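Local coordinates for protein phenylalanine hydroxylase (Colwellia psychrerythraea, PDB 2V27) that probably hydroxylates L-phenylalanine to L-tyrosine with molecular oxygen and tetrahydrobiopterin, at an iron centre, as other biopterin-dependent aromatic amino acid hydroxylases do, at residues Leu26-Gln29 against Glu30-Arg34; Phe88-Phe91 against Phe92-Leu95; Leu227-Val230 against Ser231-Asp234. All coordinates share one frame; numbering follows the deposited sequence. Where two conformers were deposited one is given.

Contact 1 (Leu26-Gln29 against Glu30-Arg34)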
loop_
_atom_site.group_PDB
_atom_site.type_symbol
_atom_site.label_atom_id
_atom_site.label_comp_id
_atom_site.label_asym_id
_atom_site.label_seq_id
_atom_site.Cartn_x
_atom_site.Cartn_y
_atom_site.Cartn_z
ATOM N N LEU B 26 -10.623 10.522 -26.465
ATOM C CA LEU B 26 -9.283 9.998 -26.670
ATOM C C LEU B 26 -8.783 9.265 -25.416
ATOM O O LEU B 26 -8.137 8.218 -25.559
ATOM C CB LEU B 26 -8.333 11.135 -27.059
ATOM C CG LEU B 26 -6.970 10.751 -27.623
ATOM C CD1 LEU B 26 -7.109 9.958 -28.907
ATOM C CD2 LEU B 26 -6.170 12.051 -27.909
ATOM N N ILE B 27 -9.075 9.791 -24.221
ATOM C CA ILE B 27 -8.740 9.073 -22.964
ATOM C C ILE B 27 -9.465 7.689 -22.945
ATOM O O ILE B 27 -8.823 6.602 -22.773
ATOM C CB ILE B 27 -9.074 9.928 -21.746
ATOM C CG1 ILE B 27 -8.120 11.139 -21.662
ATOM C CG2 ILE B 27 -9.018 9.108 -20.441
ATOM C CD1 ILE B 27 -8.689 12.292 -20.830
ATOM N N TRP B 28 -10.781 7.679 -23.157
ATOM C CA TRP B 28 -11.470 6.382 -23.326
ATOM C C TRP B 28 -10.791 5.429 -24.315
ATOM O O TRP B 28 -10.578 4.249 -24.031
ATOM C CB TRP B 28 -12.959 6.598 -23.756
ATOM C CG TRP B 28 -13.701 5.305 -24.054
ATOM C CD1 TRP B 28 -13.656 4.579 -25.191
ATOM C CD2 TRP B 28 -14.546 4.582 -23.144
ATOM N NE1 TRP B 28 -14.436 3.439 -25.072
ATOM C CE2 TRP B 28 -14.981 3.415 -23.822
ATOM C CE3 TRP B 28 -14.999 4.836 -21.847
ATOM C CZ2 TRP B 28 -15.862 2.515 -23.253
ATOM C CZ3 TRP B 28 -15.856 3.892 -21.230
ATOM C CH2 TRP B 28 -16.284 2.758 -21.956
ATOM N N GLN B 29 -10.409 5.933 -25.485
ATOM C CA GLN B 29 -9.842 5.064 -26.511
ATOM C C GLN B 29 -8.528 4.418 -26.020
ATOM O O GLN B 29 -8.281 3.233 -26.271
ATOM C CB GLN B 29 -9.549 5.870 -27.777
ATOM C CG GLN B 29 -9.017 5.055 -28.920
ATOM C CD GLN B 29 -8.812 5.933 -30.153
ATOM O OE1 GLN B 29 -8.466 7.116 -30.035
ATOM N NE2 GLN B 29 -9.015 5.359 -31.325
ATOM N N GLU B 30 -7.716 5.237 -25.363
ATOM C CA GLU B 30 -6.416 4.774 -24.859
ATOM C C GLU B 30 -6.604 3.739 -23.763
ATOM O O GLU B 30 -5.968 2.664 -23.792
ATOM C CB GLU B 30 -5.563 5.949 -24.379
ATOM C CG GLU B 30 -4.959 6.708 -25.556
ATOM C CD GLU B 30 -4.021 7.822 -25.144
ATOM O OE1 GLU B 30 -3.367 7.708 -24.063
ATOM O OE2 GLU B 30 -3.937 8.813 -25.914
ATOM N N LEU B 31 -7.521 4.025 -22.834
ATOM C CA LEU B 31 -7.892 3.053 -21.773
ATOM C C LEU B 31 -8.433 1.730 -22.315
ATOM O O LEU B 31 -8.023 0.629 -21.879
ATOM C CB LEU B 31 -8.915 3.644 -20.833
ATOM C CG LEU B 31 -8.472 4.833 -20.006
ATOM C CD1 LEU B 31 -9.611 5.485 -19.213
ATOM C CD2 LEU B 31 -7.294 4.481 -19.078
ATOM N N PHE B 32 -9.289 1.803 -23.333
ATOM C CA PHE B 32 -9.929 0.631 -23.926
ATOM C C PHE B 32 -8.885 -0.180 -24.669
ATOM O O PHE B 32 -8.750 -1.405 -24.461
ATOM C CB PHE B 32 -11.023 1.104 -24.911
ATOM C CG PHE B 32 -12.033 0.054 -25.247
ATOM C CD1 PHE B 32 -13.259 0.058 -24.597
ATOM C CD2 PHE B 32 -11.788 -0.943 -26.199
ATOM C CE1 PHE B 32 -14.222 -0.860 -24.876
ATOM C CE2 PHE B 32 -12.760 -1.912 -26.477
ATOM C CZ PHE B 32 -14.001 -1.852 -25.804
ATOM N N THR B 33 -8.138 0.474 -25.555
ATOM C CA THR B 33 -7.170 -0.277 -26.370
ATOM C C THR B 33 -6.125 -0.997 -25.508
ATOM O O THR B 33 -5.802 -2.159 -25.775
ATOM C CB THR B 33 -6.432 0.612 -27.414
ATOM O OG1 THR B 33 -5.989 1.829 -26.800
ATOM C CG2 THR B 33 -7.320 0.904 -28.571
ATOM N N ARG B 34 -5.597 -0.296 -24.498
ATOM C CA ARG B 34 -4.606 -0.894 -23.591
ATOM C C ARG B 34 -5.210 -2.068 -22.803
ATOM O O ARG B 34 -4.549 -3.074 -22.604
ATOM C CB ARG B 34 -3.930 0.118 -22.675
ATOM C CG ARG B 34 -4.709 0.509 -21.468
ATOM C CD ARG B 34 -4.001 1.624 -20.708
ATOM N NE ARG B 34 -4.656 1.821 -19.430
ATOM C CZ ARG B 34 -4.267 2.656 -18.490
ATOM N NH1 ARG B 34 -3.190 3.447 -18.672
ATOM N NH2 ARG B 34 -4.969 2.695 -17.362
#

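Contact 2 (Phe88-Phe91 against Phe92-Leu95). With SO4 (sulfate ion), chain F.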
loop_
_atom_site.group_PDB
_atom_site.type_symbol
_atom_site.label_atom_id
_atom_site.label_comp_id
_atom_site.label_asym_id
_atom_site.label_seq_id
_atom_site.Cartn_x
_atom_site.Cartn_y
_atom_site.Cartn_z
ATOM N N PHE B 88 -24.157 4.788 1.178
ATOM C CA PHE B 88 -24.445 3.347 1.203
ATOM C C PHE B 88 -25.922 3.014 1.053
ATOM O O PHE B 88 -26.259 2.074 0.315
ATOM C CB PHE B 88 -23.998 2.731 2.515
ATOM C CG PHE B 88 -22.557 2.287 2.523
ATOM C CD1 PHE B 88 -22.239 0.936 2.406
ATOM C CD2 PHE B 88 -21.521 3.221 2.630
ATOM C CE1 PHE B 88 -20.912 0.494 2.407
ATOM C CE2 PHE B 88 -20.170 2.807 2.607
ATOM C CZ PHE B 88 -19.867 1.428 2.484
ATOM N N GLY B 89 -26.808 3.739 1.762
ATOM C CA GLY B 89 -28.237 3.426 1.679
ATOM C C GLY B 89 -28.769 3.464 0.242
ATOM O O GLY B 89 -29.418 2.515 -0.223
ATOM N N GLU B 90 -28.394 4.526 -0.457
ATOM C CA GLU B 90 -28.800 4.727 -1.823
ATOM C C GLU B 90 -28.120 3.723 -2.765
ATOM O O GLU B 90 -28.774 3.202 -3.698
ATOM C CB GLU B 90 -28.600 6.164 -2.253
ATOM C CG GLU B 90 -29.759 7.067 -1.772
ATOM C CD GLU B 90 -31.054 6.826 -2.556
ATOM O OE1 GLU B 90 -31.919 5.997 -2.124
ATOM O OE2 GLU B 90 -31.177 7.425 -3.646
ATOM N N PHE B 91 -26.853 3.391 -2.513
ATOM C CA PHE B 91 -26.195 2.370 -3.328
ATOM C C PHE B 91 -26.934 1.023 -3.276
ATOM O O PHE B 91 -27.243 0.430 -4.320
ATOM C CB PHE B 91 -24.752 2.191 -2.856
ATOM C CG PHE B 91 -23.982 1.233 -3.712
ATOM C CD1 PHE B 91 -23.345 1.678 -4.880
ATOM C CD2 PHE B 91 -23.901 -0.120 -3.354
ATOM C CE1 PHE B 91 -22.634 0.779 -5.689
ATOM C CE2 PHE B 91 -23.200 -1.022 -4.167
ATOM C CZ PHE B 91 -22.562 -0.564 -5.309
ATOM N N PHE B 92 -27.228 0.544 -2.064
ATOM C CA PHE B 92 -28.010 -0.680 -1.890
ATOM C C PHE B 92 -29.398 -0.574 -2.581
ATOM O O PHE B 92 -29.844 -1.487 -3.279
ATOM C CB PHE B 92 -28.175 -1.088 -0.413
ATOM C CG PHE B 92 -26.893 -1.542 0.209
ATOM C CD1 PHE B 92 -26.289 -0.787 1.186
ATOM C CD2 PHE B 92 -26.342 -2.755 -0.148
ATOM C CE1 PHE B 92 -25.082 -1.219 1.780
ATOM C CE2 PHE B 92 -25.122 -3.210 0.463
ATOM C CZ PHE B 92 -24.522 -2.420 1.393
ATOM N N ARG B 93 -30.078 0.545 -2.362
ATOM C CA ARG B 93 -31.396 0.737 -2.982
ATOM C C ARG B 93 -31.303 0.637 -4.505
ATOM O O ARG B 93 -32.110 -0.113 -5.154
ATOM C CB ARG B 93 -31.947 2.100 -2.569
ATOM C CG ARG B 93 -33.428 2.315 -2.945
ATOM C CD ARG B 93 -33.581 2.971 -4.329
ATOM N NE ARG B 93 -33.160 4.369 -4.378
ATOM C CZ ARG B 93 -33.367 5.152 -5.430
ATOM N NH1 ARG B 93 -34.009 4.647 -6.471
ATOM N NH2 ARG B 93 -32.970 6.429 -5.441
ATOM N N LEU B 94 -30.337 1.347 -5.096
ATOM C CA LEU B 94 -30.180 1.247 -6.574
ATOM C C LEU B 94 -29.920 -0.176 -7.049
ATOM O O LEU B 94 -30.614 -0.654 -7.961
ATOM C CB LEU B 94 -29.177 2.253 -7.127
ATOM C CG LEU B 94 -29.623 3.708 -6.849
ATOM C CD1 LEU B 94 -28.366 4.579 -7.063
ATOM C CD2 LEU B 94 -30.766 4.137 -7.821
ATOM N N LEU B 95 -28.948 -0.860 -6.459
ATOM C CA LEU B 95 -28.713 -2.259 -6.891
ATOM C C LEU B 95 -29.948 -3.131 -6.707
ATOM O O LEU B 95 -30.223 -4.023 -7.542
ATOM C CB LEU B 95 -27.513 -2.919 -6.207
ATOM C CG LEU B 95 -26.176 -2.766 -6.928
ATOM C CD1 LEU B 95 -25.717 -1.313 -6.983
ATOM C CD2 LEU B 95 -25.157 -3.692 -6.194
HETATM S S SO4 F . -35.200 6.490 -9.385
HETATM O O1 SO4 F . -34.013 6.699 -8.495
HETATM O O2 SO4 F . -35.554 7.838 -9.883
HETATM O O3 SO4 F . -34.915 5.579 -10.499
HETATM O O4 SO4 F . -36.289 5.905 -8.531
#

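Contact 3 (Leu227-Val230 against Ser231-Asp234)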
loop_
_atom_site.group_PDB
_atom_site.type_symbol
_atom_site.label_atom_id
_atom_site.label_comp_id
_atom_site.label_asym_id
_atom_site.label_seq_id
_atom_site.Cartn_x
_atom_site.Cartn_y
_atom_site.Cartn_z
ATOM N N LEU B 227 -13.544 -18.219 -7.197
ATOM C CA LEU B 227 -14.598 -19.165 -7.586
ATOM C C LEU B 227 -14.029 -20.102 -8.652
ATOM O O LEU B 227 -12.898 -19.944 -9.072
ATOM C CB LEU B 227 -15.812 -18.403 -8.164
ATOM C CG LEU B 227 -16.402 -17.240 -7.338
ATOM C CD1 LEU B 227 -17.481 -16.521 -8.213
ATOM C CD2 LEU B 227 -17.011 -17.695 -6.037
ATOM N N THR B 228 -14.824 -21.057 -9.124
ATOM C CA THR B 228 -14.421 -21.838 -10.299
ATOM C C THR B 228 -15.123 -21.394 -11.586
ATOM O O THR B 228 -14.668 -21.709 -12.702
ATOM C CB THR B 228 -14.729 -23.315 -10.103
ATOM O OG1 THR B 228 -16.154 -23.494 -10.054
ATOM C CG2 THR B 228 -14.026 -23.861 -8.839
ATOM N N LYS B 229 -16.261 -20.708 -11.441
ATOM C CA LYS B 229 -17.034 -20.171 -12.577
ATOM C C LYS B 229 -17.894 -19.051 -11.991
ATOM O O LYS B 229 -18.203 -19.096 -10.796
ATOM C CB LYS B 229 -17.949 -21.250 -13.219
ATOM C CG LYS B 229 -18.740 -22.068 -12.254
ATOM C CD LYS B 229 -19.560 -23.227 -12.909
ATOM C CE LYS B 229 -20.543 -23.896 -11.866
ATOM N NZ LYS B 229 -21.454 -23.062 -10.854
ATOM N N VAL B 230 -18.266 -18.081 -12.815
ATOM C CA VAL B 230 -19.150 -16.991 -12.343
ATOM C C VAL B 230 -20.469 -17.542 -11.799
ATOM O O VAL B 230 -21.024 -16.983 -10.851
ATOM C CB VAL B 230 -19.347 -15.988 -13.496
ATOM C CG1 VAL B 230 -20.420 -14.934 -13.128
ATOM C CG2 VAL B 230 -18.037 -15.298 -13.797
ATOM N N SER B 231 -20.970 -18.645 -12.375
ATOM C CA SER B 231 -22.243 -19.143 -11.875
ATOM C C SER B 231 -22.116 -19.715 -10.456
ATOM O O SER B 231 -23.151 -19.957 -9.809
ATOM C CB SER B 231 -22.849 -20.153 -12.821
ATOM O OG SER B 231 -21.995 -21.264 -12.930
ATOM N N ASP B 232 -20.887 -19.815 -9.916
ATOM C CA ASP B 232 -20.762 -20.110 -8.468
ATOM C C ASP B 232 -21.410 -19.050 -7.555
ATOM O O ASP B 232 -21.771 -19.318 -6.390
ATOM C CB ASP B 232 -19.303 -20.378 -8.034
ATOM C CG ASP B 232 -18.699 -21.661 -8.682
ATOM O OD1 ASP B 232 -19.460 -22.504 -9.201
ATOM O OD2 ASP B 232 -17.453 -21.820 -8.672
ATOM N N LEU B 233 -21.590 -17.850 -8.086
ATOM C CA LEU B 233 -22.297 -16.816 -7.315
ATOM C C LEU B 233 -23.754 -17.207 -7.026
ATOM O O LEU B 233 -24.363 -16.650 -6.113
ATOM C CB LEU B 233 -22.248 -15.448 -8.033
ATOM C CG LEU B 233 -20.859 -14.808 -8.207
ATOM C CD1 LEU B 233 -20.917 -13.638 -9.246
ATOM C CD2 LEU B 233 -20.317 -14.384 -6.867
ATOM N N ASP B 234 -24.325 -18.089 -7.839
ATOM C CA ASP B 234 -25.692 -18.578 -7.548
ATOM C C ASP B 234 -25.882 -19.045 -6.108
ATOM O O ASP B 234 -26.919 -18.757 -5.508
ATOM C CB ASP B 234 -26.120 -19.686 -8.490
ATOM C CG ASP B 234 -26.179 -19.257 -9.928
ATOM O OD1 ASP B 234 -26.081 -18.034 -10.254
ATOM O OD2 ASP B 234 -26.294 -20.186 -10.765
HETATM O O HOH W 1 -24.627 -22.689 -10.170
#

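Contact 1 (Leu26-Gln29 against Glu30-Arg34)
W28 and F32, one turn apart on helix 22-38, touch where NE1 of W28 lies 3.6 Å from CD1 of F32. Their planes are inclined by 33° with ring centroids 5.5 Å apart, a geometry that is neither a stack nor a T-shape. CG of W28 stands anti to the backbone N (chi1 175°), and CG of F32 is likewise anti to its N, which carries both rings side by side in one direction. The indole N-H is not spent on this pair: it donates to the carbonyl of P57. The main chain satisfies itself in i to i+4 fashion; the nearly linear member runs from L31 N to I27 O at 2.9 Å, with an N-H...O angle of 176°. Q29 O accepts from T33 N at 2.9 Å, while OG1 of T33, in the conformer given, lies 2.7 Å from Q29 O. On the apolar flank, CG2 of I27 meets CD1 of L31 at 3.9 Å. The extended chain of E30 passes L26, its OE2 4.0 Å from CG of L26, and that oxygen forms a salt bridge with R109. The chemistry therefore divides by direction: backbone bonds run along the helix, whereas the indole N-H and the E30 carboxylate tie it to neighbouring loops.

Contact 2 (Phe88-Phe91 against Phe92-Leu95)
F88 opens helix 88-96 with CD1 3.6 Å from CE1 of F92, which lies at the edge of the F88 ring, near its plane. The carbonyl O of F88 also receives the amide N of F92, at an N-H...O angle of 178°. G89 contributes backbone alone, its O accepting from R93 N at 3.0 Å. At E90 the contact turns ionic. Bends at chi2 of E90 and at chi2 and chi3 of R93 bring the two chains alongside each other, and the guanidinium presents its NE/NH2 side: NE of R93 donates to OE1 of E90 at 3.0 Å and NH2 to OE2 at 2.7 Å. Both oxygens are met on the syn side, with the carboxylate and guanidinium planes 37° apart. NH1 of R93 reaches O1 of a sulfate, probably from the crystallisation liquor, at 2.9 Å, and also forms a salt bridge with E97. With an alanine at R93, the carboxylates of E90 and E97 would probably be left without this charged mate. F91 offers a ring face to CD1 of L95 in the conformer given, a CH-pi contact 3.8 Å from the centroid and 19° off the normal. F88, F91 and F92 all meet the ring of H274, a residue of the C-terminal tag. L94 and L95 rest on P101 of strand 99-103, F88 and F92 touch helix 152-167, and L95 also reaches helix 134-147.

Contact 3 (Leu227-Val230 against Ser231-Asp234)
D232 lays its carboxylate over the turn that follows strand 223-227, its OD2 passing the CB of L227 at 3.8 Å. That oxygen collects T228 N at 2.8 Å, nearly along the C-O axis, and K229 N at 3.2 Å, from 71° above the carboxylate plane; in the conformer given, T228 OG1 adds an unusually short bond of 2.5 Å to OD2, on the syn lone pair. The other oxygen, OD1, forms a salt bridge with NZ of K229 at 2.6 Å, approached on its anti side. K229 comes back to the turn because its CG sits between the backbone N and the carbonyl carbon (chi1 46°) and the chain bends again at chi4. NZ thereby also donates to OG of S231, at 2.8 Å. In return, the amide of D232 binds the carbonyl O of K229, and L233 N binds V230 O. Next to the polar cluster, the side chains of L227 and L233 cross at about a right angle, CD1 of L227 lying 3.8 Å from CG of L233, and V230 and L233 press against F136 of helix 134-147. Two backbone amides and an ammonium, with the hydroxyl in addition, restrain the carboxylate's rotation and would probably favour its ionised form, fastening the turn into helix 233-237.

From the N terminus the three contacts come in series: contact 1 closes before contact 2 opens, and contact 2 before contact 3, so none nests in or crosses another. None spans a long loop, since each joins consecutive segments. Contact 1 is a turn-to-turn contact inside helix 22-38, beside helix 120-131, which supplies the iron ligands H122 and H127. Contact 2 lies within helix 88-96, whose side chains touch strand 99-103 and helices 134-147 and 152-167. Contact 3 closes the short turn from strand 223-227 into helix 233-237, against helix 134-147, the neighbour it shares with contact 2. Nearest atoms of contacts 2 and 3 are about 11 Å apart.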